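Local coordinates for protein mnemiopsin 1 (Mnemiopsis leidyi, PDB 5VP3) that emits light when calcium binds, as a ctenophore photoprotein of the EF-hand family, at residues 8-13 and 109-114; 43-48 and 57-62; 84-87 and 91-94; 155-160 and 187-192. One frame throughout, in Å; residues are numbered along the deposited sequence.

Interactions 2, 3 and 4 meet through aromatic side chains, with Trp190 of interaction 4 as the shared neighbour: Trp190 CZ3 lies 4.0 Å from Phe43 CZ and 3.9 Å from Phe85 CZ. Phe85 CE1 also packs against Phe43 CE2 at 4.0 Å, linking interactions 2 and 3. A salt bridge, Arg62 NH1 to Asp156 OD1 at 3.0 Å, adds a polar tie between interactions 2 and 4, whose centres lie about 15 Å apart. Interaction 1 joins interaction 3 through Ser10 OG and His87 O, 2.7 Å apart, yet stays about 14 Å from interaction 2 between nearest atoms. Cadmium is held in an EF-hand loop within interaction 2 and separately by Glu192 in interaction 4.

Interaction 1 (8-13 and 109-114); sequences NESYRY and AEAERE
Ser10 and Ala111 mark the closest backbone approach, 5.9 Å between their CA atoms, where helices 9-13 and 109-114 pass with axes 9.3 Å apart. Their N-to-C directions diverge by 40°, so the helices run roughly the same way. Ala111 is the small residue at the crossing: its CB meets Tyr13 CD2 at 3.9 Å on one helix turn and Ser10 OG at 4.0 Å on the preceding one. The hydroxyl of Ser10 is satisfied by the carbonyl oxygen of His87, at the end of helix 71-87, so its touch on Ala111 is simple packing. Tyr13 reaches further along the second helix. With CG anti to the backbone N (chi1 166°), its ring extends to Glu114, where CG lies 3.7 Å from Tyr13 OH and approaches the ring obliquely. Glu114 bends at chi2, and its carboxylate plane is turned 53° from the ring; its OE2 forms a salt bridge with Arg118 and its OE1 takes a hydrogen bond from Asn19. Arg115 adds a cation-pi contact to Tyr13. At the start of the first helix, Asn8 OD1 accepts from Tyr11 N at 2.9 Å, in the carbonyl plane, and more weakly from Ser10 N. The arrangement is an N-capped helix packed across an alanine of helix 101-117, joining the N-terminal part of the chain to the helical body of the photoprotein.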
loop_
_atom_site.group_PDB
_atom_site.type_symbol
_atom_site.label_atom_id
_atom_site.label_comp_id
_atom_site.label_asym_id
_atom_site.label_seq_id
_atom_site.Cartn_x
_atom_site.Cartn_y
_atom_site.Cartn_z
ATOM N N ASN A 8 0.355 11.070 -13.990
ATOM C CA ASN A 8 0.655 9.915 -13.158
ATOM C C ASN A 8 2.121 9.961 -12.739
ATOM O O ASN A 8 3.015 9.924 -13.597
ATOM C CB ASN A 8 0.357 8.622 -13.915
ATOM C CG ASN A 8 0.692 7.356 -13.098
ATOM O OD1 ASN A 8 1.844 6.873 -13.101
ATOM N ND2 ASN A 8 -0.316 6.807 -12.433
ATOM N N GLU A 9 2.366 10.008 -11.446
ATOM C CA GLU A 9 3.704 10.103 -10.895
ATOM C C GLU A 9 4.597 8.944 -11.246
ATOM O O GLU A 9 5.733 9.122 -11.342
ATOM C CB GLU A 9 3.713 10.272 -9.375
ATOM C CG GLU A 9 3.658 11.673 -8.828
ATOM C CD GLU A 9 4.732 12.554 -9.331
ATOM O OE1 GLU A 9 5.890 12.388 -8.999
ATOM O OE2 GLU A 9 4.375 13.396 -10.090
ATOM N N SER A 10 4.074 7.755 -11.408
ATOM C CA SER A 10 4.945 6.626 -11.725
ATOM C C SER A 10 5.415 6.682 -13.180
ATOM O O SER A 10 6.586 6.396 -13.466
ATOM C CB SER A 10 4.236 5.300 -11.427
ATOM O OG SER A 10 4.235 5.011 -10.020
ATOM N N TYR A 11 4.521 7.022 -14.121
ATOM C CA TYR A 11 4.964 7.310 -15.489
ATOM C C TYR A 11 5.945 8.473 -15.503
ATOM O O TYR A 11 7.021 8.388 -16.109
ATOM C CB TYR A 11 3.767 7.606 -16.409
ATOM C CG TYR A 11 3.151 6.348 -16.963
ATOM C CD1 TYR A 11 3.877 5.500 -17.798
ATOM C CD2 TYR A 11 1.859 5.989 -16.635
ATOM C CE1 TYR A 11 3.314 4.319 -18.287
ATOM C CE2 TYR A 11 1.298 4.830 -17.119
ATOM C CZ TYR A 11 2.018 4.009 -17.948
ATOM O OH TYR A 11 1.403 2.871 -18.400
ATOM N N ARG A 12 5.613 9.564 -14.803
ATOM C CA ARG A 12 6.565 10.670 -14.713
ATOM C C ARG A 12 7.953 10.161 -14.316
ATOM O O ARG A 12 8.963 10.499 -14.938
ATOM C CB ARG A 12 6.054 11.700 -13.714
ATOM C CG ARG A 12 6.895 12.969 -13.609
ATOM C CD ARG A 12 6.489 13.716 -12.334
ATOM N NE ARG A 12 7.342 14.868 -12.072
ATOM C CZ ARG A 12 7.340 15.571 -10.937
ATOM N NH1 ARG A 12 6.525 15.252 -9.924
ATOM N NH2 ARG A 12 8.176 16.596 -10.804
ATOM N N TYR A 13 8.017 9.312 -13.297
ATOM C CA TYR A 13 9.320 8.904 -12.795
ATOM C C TYR A 13 10.052 8.030 -13.806
ATOM O O TYR A 13 11.250 8.206 -14.041
ATOM C CB TYR A 13 9.152 8.172 -11.469
ATOM C CG TYR A 13 10.379 7.449 -11.087
ATOM C CD1 TYR A 13 11.516 8.142 -10.711
ATOM C CD2 TYR A 13 10.427 6.076 -11.125
ATOM C CE1 TYR A 13 12.664 7.479 -10.368
ATOM C CE2 TYR A 13 11.573 5.395 -10.783
ATOM C CZ TYR A 13 12.688 6.106 -10.404
ATOM O OH TYR A 13 13.833 5.438 -10.049
ATOM N N ALA A 109 4.404 -0.739 -9.960
ATOM C CA ALA A 109 5.282 -1.873 -9.687
ATOM C C ALA A 109 6.584 -1.758 -10.468
ATOM O O ALA A 109 7.655 -2.099 -9.948
ATOM C CB ALA A 109 4.593 -3.193 -10.034
ATOM N N GLU A 110 6.505 -1.368 -11.742
ATOM C CA GLU A 110 7.724 -1.144 -12.512
ATOM C C GLU A 110 8.572 -0.041 -11.892
ATOM O O GLU A 110 9.799 -0.157 -11.836
ATOM C CB GLU A 110 7.380 -0.801 -13.955
ATOM C CG GLU A 110 8.579 -0.495 -14.822
ATOM C CD GLU A 110 9.501 -1.676 -15.082
ATOM O OE1 GLU A 110 9.059 -2.830 -14.952
ATOM O OE2 GLU A 110 10.685 -1.439 -15.442
ATOM N N ALA A 111 7.938 1.042 -11.426
ATOM C CA ALA A 111 8.692 2.130 -10.807
ATOM C C ALA A 111 9.398 1.673 -9.526
ATOM O O ALA A 111 10.532 2.073 -9.267
ATOM C CB ALA A 111 7.764 3.311 -10.536
ATOM N N GLU A 112 8.763 0.811 -8.722
ATOM C CA GLU A 112 9.475 0.243 -7.583
ATOM C C GLU A 112 10.656 -0.612 -8.037
ATOM O O GLU A 112 11.708 -0.604 -7.399
ATOM C CB GLU A 112 8.524 -0.584 -6.695
ATOM C CG GLU A 112 7.558 0.254 -5.867
ATOM C CD GLU A 112 8.169 0.793 -4.596
ATOM O OE1 GLU A 112 8.399 0.029 -3.620
ATOM O OE2 GLU A 112 8.409 2.014 -4.560
ATOM N N ARG A 113 10.494 -1.396 -9.101
ATOM C CA ARG A 113 11.637 -2.166 -9.604
ATOM C C ARG A 113 12.779 -1.256 -10.072
ATOM O O ARG A 113 13.961 -1.576 -9.884
ATOM C CB ARG A 113 11.190 -3.094 -10.741
ATOM C CG ARG A 113 10.363 -4.317 -10.218
ATOM C CD ARG A 113 10.050 -5.324 -11.322
ATOM N NE ARG A 113 9.247 -4.758 -12.419
ATOM C CZ ARG A 113 7.926 -4.917 -12.569
ATOM N NH1 ARG A 113 7.205 -5.625 -11.698
ATOM N NH2 ARG A 113 7.311 -4.371 -13.610
ATOM N N GLU A 114 12.445 -0.120 -10.690
ATOM C CA GLU A 114 13.461 0.819 -11.183
ATOM C C GLU A 114 14.200 1.437 -10.008
ATOM O O GLU A 114 15.431 1.486 -9.981
ATOM C CB GLU A 114 12.762 1.884 -12.043
ATOM C CG GLU A 114 13.646 2.914 -12.738
ATOM C CD GLU A 114 14.616 2.285 -13.734
ATOM O OE1 GLU A 114 14.253 1.270 -14.352
ATOM O OE2 GLU A 114 15.740 2.800 -13.891
#

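Interaction 2 (43-48 and 57-62); sequences FDLDTD and MYWPDR. With CD (cadmium ion), chain B.
At the edge of the Phe43 ring, near its plane, lies Trp59 NE1, 3.3 Å from Phe43 CD1; the phenyl and the five-membered indole ring stand at 59°, an oblique pair. With CG anti to the carbonyl carbon (chi1 -62°), Trp59 swings its indole to Phe43 and Leu45, one face under Tyr58 CD2. Asp44, first past the helix, opens a type I turn to Thr47 and gives OD1 to cadmium at 2.2 Å. Leu45 turns toward helix 57-62: CD1 rests on Tyr58 CB, and Leu45 CD2 lies 4.0 Å from Trp59 CZ2. Asp46 and Asp48 supply OD1 to the ion, and Asp48 OD2 accepts a hydrogen bond from the metal-bound water at 2.7 Å. Replacing Trp59 with an alanine would probably open a gap beside Phe43 CD1 and Leu45 CD2. Lys50 O and Glu55 complete the protein ligands of this EF-hand loop. Phe43, ending helix 30-43, and Leu45, in the loop, both pack on helix 53-66, the exiting helix of the same EF-hand, reached through strand 50-51.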
loop_
_atom_site.group_PDB
_atom_site.type_symbol
_atom_site.label_atom_id
_atom_site.label_comp_id
_atom_site.label_asym_id
_atom_site.label_seq_id
_atom_site.Cartn_x
_atom_site.Cartn_y
_atom_site.Cartn_z
ATOM N N PHE A 43 -12.265 0.720 -1.515
ATOM C CA PHE A 43 -11.743 2.050 -1.220
ATOM C C PHE A 43 -12.704 3.132 -1.692
ATOM O O PHE A 43 -12.770 4.205 -1.095
ATOM C CB PHE A 43 -10.399 2.257 -1.922
ATOM C CG PHE A 43 -9.205 1.647 -1.218
ATOM C CD1 PHE A 43 -9.141 1.556 0.153
ATOM C CD2 PHE A 43 -8.124 1.201 -1.959
ATOM C CE1 PHE A 43 -8.016 1.004 0.783
ATOM C CE2 PHE A 43 -7.007 0.649 -1.346
ATOM C CZ PHE A 43 -6.947 0.568 0.029
ATOM N N ASP A 44 -13.445 2.864 -2.768
ATOM C CA ASP A 44 -14.311 3.859 -3.406
ATOM C C ASP A 44 -15.576 3.980 -2.553
ATOM O O ASP A 44 -16.606 3.345 -2.795
ATOM C CB ASP A 44 -14.602 3.439 -4.833
ATOM C CG ASP A 44 -15.543 4.371 -5.519
ATOM O OD1 ASP A 44 -15.780 5.454 -4.957
ATOM O OD2 ASP A 44 -16.041 4.005 -6.603
ATOM N N LEU A 45 -15.481 4.797 -1.499
ATOM C CA LEU A 45 -16.477 4.706 -0.428
ATOM C C LEU A 45 -17.859 5.140 -0.895
ATOM O O LEU A 45 -18.866 4.677 -0.352
ATOM C CB LEU A 45 -16.045 5.552 0.777
ATOM C CG LEU A 45 -14.629 5.342 1.324
ATOM C CD1 LEU A 45 -14.248 6.524 2.204
ATOM C CD2 LEU A 45 -14.488 4.024 2.090
ATOM N N ASP A 46 -17.935 6.021 -1.886
ATOM C CA ASP A 46 -19.214 6.495 -2.385
ATOM C C ASP A 46 -19.672 5.769 -3.649
ATOM O O ASP A 46 -20.750 6.068 -4.166
ATOM C CB ASP A 46 -19.125 8.016 -2.622
ATOM C CG ASP A 46 -17.981 8.411 -3.538
ATOM O OD1 ASP A 46 -17.376 7.489 -4.133
ATOM O OD2 ASP A 46 -17.682 9.631 -3.637
ATOM N N THR A 47 -18.869 4.834 -4.162
ATOM C CA THR A 47 -19.219 4.025 -5.334
ATOM C C THR A 47 -19.548 4.893 -6.554
ATOM O O THR A 47 -20.536 4.680 -7.257
ATOM C CB THR A 47 -20.373 3.080 -4.999
ATOM O OG1 THR A 47 -20.198 2.571 -3.667
ATOM C CG2 THR A 47 -20.417 1.909 -5.995
ATOM N N ASP A 48 -18.693 5.874 -6.811
ATOM C CA ASP A 48 -18.791 6.721 -7.994
ATOM C C ASP A 48 -17.807 6.344 -9.099
ATOM O O ASP A 48 -17.713 7.069 -10.086
ATOM C CB ASP A 48 -18.568 8.190 -7.600
ATOM C CG ASP A 48 -17.096 8.505 -7.247
ATOM O OD1 ASP A 48 -16.257 7.580 -7.122
ATOM O OD2 ASP A 48 -16.771 9.703 -7.120
ATOM N N MET A 57 -7.655 8.034 2.792
ATOM C CA MET A 57 -7.197 8.394 4.129
ATOM C C MET A 57 -8.154 7.973 5.238
ATOM O O MET A 57 -7.785 8.050 6.417
ATOM C CB MET A 57 -6.954 9.903 4.182
ATOM C CG MET A 57 -5.844 10.330 3.244
ATOM S SD MET A 57 -4.280 9.455 3.518
ATOM C CE MET A 57 -4.148 9.653 5.291
ATOM N N TYR A 58 -9.351 7.501 4.898
ATOM C CA TYR A 58 -10.261 6.968 5.905
ATOM C C TYR A 58 -9.638 5.778 6.639
ATOM O O TYR A 58 -9.895 5.561 7.834
ATOM C CB TYR A 58 -11.582 6.606 5.214
ATOM C CG TYR A 58 -12.559 5.761 5.984
ATOM C CD1 TYR A 58 -13.533 6.335 6.770
ATOM C CD2 TYR A 58 -12.549 4.392 5.872
ATOM C CE1 TYR A 58 -14.449 5.559 7.456
ATOM C CE2 TYR A 58 -13.471 3.610 6.545
ATOM C CZ TYR A 58 -14.409 4.203 7.332
ATOM O OH TYR A 58 -15.315 3.436 8.006
ATOM N N TRP A 59 -8.782 5.040 5.981
ATOM C CA TRP A 59 -8.322 3.786 6.558
ATOM C C TRP A 59 -7.209 4.004 7.575
ATOM O O TRP A 59 -7.303 3.482 8.702
ATOM C CB TRP A 59 -7.909 2.847 5.425
ATOM C CG TRP A 59 -9.111 2.564 4.573
ATOM C CD1 TRP A 59 -9.402 3.141 3.383
ATOM C CD2 TRP A 59 -10.222 1.701 4.884
ATOM N NE1 TRP A 59 -10.615 2.689 2.918
ATOM C CE2 TRP A 59 -11.142 1.812 3.822
ATOM C CE3 TRP A 59 -10.534 0.865 5.959
ATOM C CZ2 TRP A 59 -12.325 1.092 3.778
ATOM C CZ3 TRP A 59 -11.721 0.163 5.924
ATOM C CH2 TRP A 59 -12.601 0.278 4.824
ATOM N N PRO A 60 -6.152 4.756 7.241
ATOM C CA PRO A 60 -5.159 5.084 8.272
ATOM C C PRO A 60 -5.760 5.872 9.394
ATOM O O PRO A 60 -5.347 5.714 10.543
ATOM C CB PRO A 60 -4.107 5.906 7.525
ATOM C CG PRO A 60 -4.780 6.346 6.230
ATOM C CD PRO A 60 -5.734 5.251 5.913
ATOM N N ASP A 61 -6.751 6.713 9.106
ATOM C CA ASP A 61 -7.385 7.434 10.196
ATOM C C ASP A 61 -8.113 6.468 11.122
ATOM O O ASP A 61 -8.131 6.678 12.340
ATOM C CB ASP A 61 -8.319 8.525 9.652
ATOM C CG ASP A 61 -8.976 9.328 10.758
ATOM O OD1 ASP A 61 -8.287 10.171 11.394
ATOM O OD2 ASP A 61 -10.174 9.080 11.005
ATOM N N ARG A 62 -8.713 5.395 10.582
ATOM C CA ARG A 62 -9.308 4.384 11.468
ATOM C C ARG A 62 -8.232 3.628 12.253
ATOM O O ARG A 62 -8.427 3.271 13.423
ATOM C CB ARG A 62 -10.166 3.408 10.655
ATOM C CG ARG A 62 -11.571 3.932 10.383
ATOM C CD ARG A 62 -12.432 2.885 9.690
ATOM N NE ARG A 62 -12.592 1.674 10.500
ATOM C CZ ARG A 62 -13.165 0.552 10.067
ATOM N NH1 ARG A 62 -13.634 0.474 8.824
ATOM N NH2 ARG A 62 -13.272 -0.498 10.875
HETATM CD CD CD B . -15.241 7.555 -4.946
HETATM O O HOH W 1 -14.900 9.977 -5.233
#

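Interaction 3 (84-87 and 91-94); sequences FFFH and DPVN
An Asx turn begins at Asp91, four residues after helix 71-87 ends, and its first two residues lie against Phe86, in the last turn of that helix. Two neighbouring ring carbons make the contact with the proline: Phe86 CE1 lies 3.8 Å from Pro92 CD and CD1 is 3.9 Å from the same carbon, so a single methylene of the pyrrolidine ring meets both. Its approach is oblique. Asp91 OD1 instead lies near the ring plane, at the ring edge, 4.2 Å from Phe86 CE1. The ring reaches both residues because Phe86 CG is anti to the backbone N (chi1 -174°). The other carboxylate oxygen organises the turn itself. Asp91 OD2 accepts from Val93 N at 3.0 Å, which defines the Asx turn, and from Asn94 N at 2.9 Å, which extends it into an Asx motif. These donors approach differently: Asn94 N is met by the anti lone pair of Asp91 OD2, whereas Val93 N comes from above the carboxylate plane, 48° out of it. Two backbone N-H groups thus restrain the carboxylate while its OD1 borders the phenyl edge. Phe86 also touches Met53 of helix 53-66, and the loop carrying Pro92 continues into strand 96-97.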
loop_
_atom_site.group_PDB
_atom_site.type_symbol
_atom_site.label_atom_id
_atom_site.label_comp_id
_atom_site.label_asym_id
_atom_site.label_seq_id
_atom_site.Cartn_x
_atom_site.Cartn_y
_atom_site.Cartn_z
ATOM N N PHE A 84 2.445 7.184 -1.017
ATOM C CA PHE A 84 2.183 5.889 -1.623
ATOM C C PHE A 84 1.045 5.983 -2.625
ATOM O O PHE A 84 1.184 5.550 -3.776
ATOM C CB PHE A 84 1.866 4.858 -0.538
ATOM C CG PHE A 84 1.799 3.434 -1.049
ATOM C CD1 PHE A 84 2.947 2.749 -1.372
ATOM C CD2 PHE A 84 0.586 2.788 -1.159
ATOM C CE1 PHE A 84 2.887 1.445 -1.801
ATOM C CE2 PHE A 84 0.501 1.479 -1.588
ATOM C CZ PHE A 84 1.644 0.797 -1.919
ATOM N N PHE A 85 -0.079 6.578 -2.236
ATOM C CA PHE A 85 -1.210 6.531 -3.156
ATOM C C PHE A 85 -1.073 7.548 -4.281
ATOM O O PHE A 85 -1.499 7.277 -5.405
ATOM C CB PHE A 85 -2.534 6.647 -2.379
ATOM C CG PHE A 85 -2.938 5.337 -1.771
ATOM C CD1 PHE A 85 -3.625 4.410 -2.532
ATOM C CD2 PHE A 85 -2.528 4.991 -0.500
ATOM C CE1 PHE A 85 -3.960 3.177 -2.017
ATOM C CE2 PHE A 85 -2.868 3.756 0.038
ATOM C CZ PHE A 85 -3.577 2.840 -0.744
ATOM N N PHE A 86 -0.393 8.662 -4.048
ATOM C CA PHE A 86 -0.018 9.537 -5.156
ATOM C C PHE A 86 0.786 8.779 -6.201
ATOM O O PHE A 86 0.571 8.932 -7.411
ATOM C CB PHE A 86 0.791 10.720 -4.615
ATOM C CG PHE A 86 1.110 11.772 -5.628
ATOM C CD1 PHE A 86 0.140 12.252 -6.496
ATOM C CD2 PHE A 86 2.387 12.334 -5.666
ATOM C CE1 PHE A 86 0.447 13.250 -7.412
ATOM C CE2 PHE A 86 2.699 13.328 -6.560
ATOM C CZ PHE A 86 1.733 13.782 -7.450
ATOM N N HIS A 87 1.744 7.977 -5.763
ATOM C CA HIS A 87 2.532 7.235 -6.734
ATOM C C HIS A 87 1.770 6.048 -7.317
ATOM O O HIS A 87 2.160 5.539 -8.383
ATOM C CB HIS A 87 3.838 6.799 -6.083
ATOM C CG HIS A 87 4.853 7.890 -6.020
ATOM N ND1 HIS A 87 6.017 7.861 -6.758
ATOM C CD2 HIS A 87 4.868 9.059 -5.334
ATOM C CE1 HIS A 87 6.709 8.965 -6.520
ATOM N NE2 HIS A 87 6.039 9.700 -5.651
ATOM N N ASP A 91 -4.286 11.136 -7.944
ATOM C CA ASP A 91 -4.056 12.574 -7.952
ATOM C C ASP A 91 -4.813 13.244 -6.807
ATOM O O ASP A 91 -5.996 12.952 -6.599
ATOM C CB ASP A 91 -4.513 13.158 -9.278
ATOM C CG ASP A 91 -3.971 14.526 -9.490
ATOM O OD1 ASP A 91 -2.765 14.599 -9.799
ATOM O OD2 ASP A 91 -4.732 15.504 -9.282
ATOM N N PRO A 92 -4.187 14.144 -6.046
ATOM C CA PRO A 92 -4.913 14.741 -4.899
ATOM C C PRO A 92 -6.040 15.648 -5.330
ATOM O O PRO A 92 -6.902 15.989 -4.503
ATOM C CB PRO A 92 -3.823 15.518 -4.129
ATOM C CG PRO A 92 -2.750 15.821 -5.176
ATOM C CD PRO A 92 -2.837 14.697 -6.228
ATOM N N VAL A 93 -6.053 16.054 -6.591
ATOM C CA VAL A 93 -7.127 16.876 -7.149
ATOM C C VAL A 93 -8.100 16.054 -7.995
ATOM O O VAL A 93 -9.312 16.190 -7.872
ATOM C CB VAL A 93 -6.519 18.024 -7.983
ATOM C CG1 VAL A 93 -7.606 18.700 -8.797
ATOM C CG2 VAL A 93 -5.791 19.055 -7.055
ATOM N N ASN A 94 -7.588 15.234 -8.901
ATOM C CA ASN A 94 -8.433 14.501 -9.834
ATOM C C ASN A 94 -8.828 13.113 -9.366
ATOM O O ASN A 94 -9.653 12.476 -10.028
ATOM C CB ASN A 94 -7.696 14.349 -11.161
ATOM C CG ASN A 94 -7.533 15.653 -11.870
ATOM O OD1 ASN A 94 -6.433 16.060 -12.274
ATOM N ND2 ASN A 94 -8.633 16.332 -12.022
#

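Interaction 4 (155-160 and 187-192); sequences FDVPQE and RKFWME. With CD (cadmium ion), chain E.
Phe155 and Trp190 each carry CG anti to the carbonyl carbon (chi1 -84° and -58°), and from these positions their rings approach from opposite directions. They join the linker between helices 145-154 and 161-169 to helix 179-190 within the EF-hand pair. The edge of the indole points at the phenyl face in an offset edge-to-face pair, with planes at 73°. Trp190 CH2 lies 3.9 Å from both Phe155 CZ and Phe155 CE1. Beside it, Val157 CG2 meets the edge of the Phe189 ring at CZ, 4.2 Å away and near the ring plane. Phe189 CD2 in turn lies over a face of Trp190, so the two consecutive aromatic residues pack on each other as well as on the linker. Asp156, at positive phi, is the C-prime residue of the Schellman motif that ends helix 145-154, and this turn carries the chain from Phe155 to Val157. Arg39 forms a cation-pi contact with Phe189. Beyond the aromatic contact, Arg187, Lys188 and Glu192 form a salt-bridge network. Lys188 NZ meets Glu192 OE1 at 2.6 Å; with a methionine in place of Lys188 that ammonium partner is gone, and the carboxylate would probably be left to the cadmium and the weak bond from Arg187. Cadmium is gripped by both carboxylate oxygens, Glu192 OE1 at 2.6 Å and OE2 at 2.7 Å, together with two waters.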
loop_
_atom_site.group_PDB
_atom_site.type_symbol
_atom_site.label_atom_id
_atom_site.label_comp_id
_atom_site.label_asym_id
_atom_site.label_seq_id
_atom_site.Cartn_x
_atom_site.Cartn_y
_atom_site.Cartn_z
ATOM N N PHE A 155 -8.959 -2.185 8.718
ATOM C CA PHE A 155 -9.140 -2.330 7.281
ATOM C C PHE A 155 -10.333 -3.197 6.893
ATOM O O PHE A 155 -10.450 -3.556 5.721
ATOM C CB PHE A 155 -7.889 -2.902 6.649
ATOM C CG PHE A 155 -6.874 -1.878 6.343
ATOM C CD1 PHE A 155 -7.027 -1.037 5.249
ATOM C CD2 PHE A 155 -5.779 -1.741 7.149
ATOM C CE1 PHE A 155 -6.086 -0.092 4.964
ATOM C CE2 PHE A 155 -4.826 -0.806 6.875
ATOM C CZ PHE A 155 -4.977 0.030 5.785
ATOM N N ASP A 156 -11.205 -3.560 7.831
ATOM C CA ASP A 156 -12.340 -4.427 7.499
ATOM C C ASP A 156 -11.867 -5.740 6.883
ATOM O O ASP A 156 -12.496 -6.281 5.973
ATOM C CB ASP A 156 -13.325 -3.750 6.542
ATOM C CG ASP A 156 -14.144 -2.682 7.210
ATOM O OD1 ASP A 156 -13.997 -2.518 8.446
ATOM O OD2 ASP A 156 -14.930 -2.016 6.492
ATOM N N VAL A 157 -10.727 -6.230 7.350
ATOM C CA VAL A 157 -10.298 -7.597 7.069
ATOM C C VAL A 157 -10.647 -8.395 8.319
ATOM O O VAL A 157 -10.516 -7.867 9.438
ATOM C CB VAL A 157 -8.798 -7.678 6.737
ATOM C CG1 VAL A 157 -8.399 -9.096 6.401
ATOM C CG2 VAL A 157 -8.450 -6.741 5.583
ATOM N N PRO A 158 -11.123 -9.636 8.188
ATOM C CA PRO A 158 -11.442 -10.432 9.381
ATOM C C PRO A 158 -10.185 -10.701 10.192
ATOM O O PRO A 158 -9.144 -11.067 9.644
ATOM C CB PRO A 158 -12.025 -11.726 8.803
ATOM C CG PRO A 158 -12.295 -11.433 7.367
ATOM C CD PRO A 158 -11.319 -10.407 6.954
ATOM N N GLN A 159 -10.297 -10.533 11.514
ATOM C CA GLN A 159 -9.115 -10.541 12.368
ATOM C C GLN A 159 -8.370 -11.873 12.311
ATOM O O GLN A 159 -7.198 -11.930 12.701
ATOM C CB GLN A 159 -9.517 -10.197 13.805
ATOM C CG GLN A 159 -10.057 -8.791 13.918
ATOM C CD GLN A 159 -10.069 -8.229 15.332
ATOM O OE1 GLN A 159 -9.326 -8.673 16.208
ATOM N NE2 GLN A 159 -10.919 -7.230 15.558
ATOM N N GLU A 160 -9.012 -12.935 11.816
ATOM C CA GLU A 160 -8.349 -14.222 11.629
ATOM C C GLU A 160 -7.403 -14.252 10.428
ATOM O O GLU A 160 -6.543 -15.137 10.358
ATOM C CB GLU A 160 -9.401 -15.341 11.491
ATOM C CG GLU A 160 -10.474 -15.130 10.401
ATOM C CD GLU A 160 -11.673 -16.081 10.538
ATOM O OE1 GLU A 160 -11.475 -17.264 10.909
ATOM O OE2 GLU A 160 -12.818 -15.636 10.280
ATOM N N ARG A 187 4.529 -5.746 1.099
ATOM C CA ARG A 187 4.756 -5.988 -0.294
ATOM C C ARG A 187 3.690 -6.903 -0.866
ATOM O O ARG A 187 3.201 -6.661 -1.903
ATOM C CB ARG A 187 6.137 -6.531 -0.582
ATOM C CG ARG A 187 7.261 -5.606 -0.266
ATOM C CD ARG A 187 8.593 -6.053 -0.802
ATOM N NE ARG A 187 9.195 -4.928 -1.402
ATOM C CZ ARG A 187 9.365 -4.782 -2.683
ATOM N NH1 ARG A 187 9.069 -5.740 -3.500
ATOM N NH2 ARG A 187 9.868 -3.663 -3.095
ATOM N N LYS A 188 3.327 -7.934 -0.147
ATOM C CA LYS A 188 2.241 -8.803 -0.591
ATOM C C LYS A 188 0.892 -8.095 -0.502
ATOM O O LYS A 188 0.095 -8.131 -1.447
ATOM C CB LYS A 188 2.205 -10.088 0.248
ATOM C CG LYS A 188 3.449 -10.969 0.124
ATOM C CD LYS A 188 3.636 -11.479 -1.270
ATOM C CE LYS A 188 4.870 -12.376 -1.380
ATOM N NZ LYS A 188 5.511 -12.263 -2.724
ATOM N N PHE A 189 0.606 -7.468 0.640
ATOM C CA PHE A 189 -0.724 -6.910 0.862
ATOM C C PHE A 189 -1.020 -5.806 -0.153
ATOM O O PHE A 189 -2.151 -5.676 -0.624
ATOM C CB PHE A 189 -0.828 -6.411 2.326
ATOM C CG PHE A 189 -2.253 -6.085 2.805
ATOM C CD1 PHE A 189 -3.112 -7.095 3.263
ATOM C CD2 PHE A 189 -2.717 -4.756 2.842
ATOM C CE1 PHE A 189 -4.432 -6.793 3.716
ATOM C CE2 PHE A 189 -4.025 -4.450 3.297
ATOM C CZ PHE A 189 -4.874 -5.474 3.739
ATOM N N TRP A 190 -0.024 -5.032 -0.524
ATOM C CA TRP A 190 -0.198 -3.854 -1.310
ATOM C C TRP A 190 0.362 -3.893 -2.747
ATOM O O TRP A 190 0.356 -2.897 -3.405
ATOM C CB TRP A 190 0.449 -2.688 -0.601
ATOM C CG TRP A 190 0.010 -2.353 0.753
ATOM C CD1 TRP A 190 0.677 -2.545 1.888
ATOM C CD2 TRP A 190 -1.168 -1.671 1.105
ATOM N NE1 TRP A 190 -0.017 -2.076 2.930
ATOM C CE2 TRP A 190 -1.166 -1.522 2.469
ATOM C CE3 TRP A 190 -2.235 -1.188 0.387
ATOM C CZ2 TRP A 190 -2.180 -0.919 3.135
ATOM C CZ3 TRP A 190 -3.219 -0.592 1.035
ATOM C CH2 TRP A 190 -3.198 -0.456 2.402
ATOM N N MET A 191 0.837 -5.023 -3.225
ATOM C CA MET A 191 1.428 -5.089 -4.547
ATOM C C MET A 191 1.547 -6.455 -5.195
ATOM O O MET A 191 1.044 -6.663 -6.243
ATOM C CB MET A 191 2.784 -4.400 -4.571
ATOM C CG MET A 191 3.408 -4.412 -5.941
ATOM S SD MET A 191 4.968 -3.552 -6.121
ATOM C CE MET A 191 6.081 -4.712 -5.394
ATOM N N GLU A 192 2.240 -7.364 -4.567
ATOM C CA GLU A 192 2.625 -8.578 -5.209
ATOM C C GLU A 192 1.550 -9.614 -5.094
ATOM O O GLU A 192 0.743 -9.573 -4.215
ATOM C CB GLU A 192 3.883 -9.113 -4.590
ATOM C CG GLU A 192 5.093 -8.300 -4.875
ATOM C CD GLU A 192 6.307 -8.813 -4.157
ATOM O OE1 GLU A 192 6.298 -9.942 -3.703
ATOM O OE2 GLU A 192 7.249 -8.072 -4.049
HETATM CD CD CD E . 8.910 -10.126 -3.625
HETATM O O HOH W 2 8.762 -12.736 -3.149
HETATM O O HOH W 3 8.595 -10.209 -6.220
#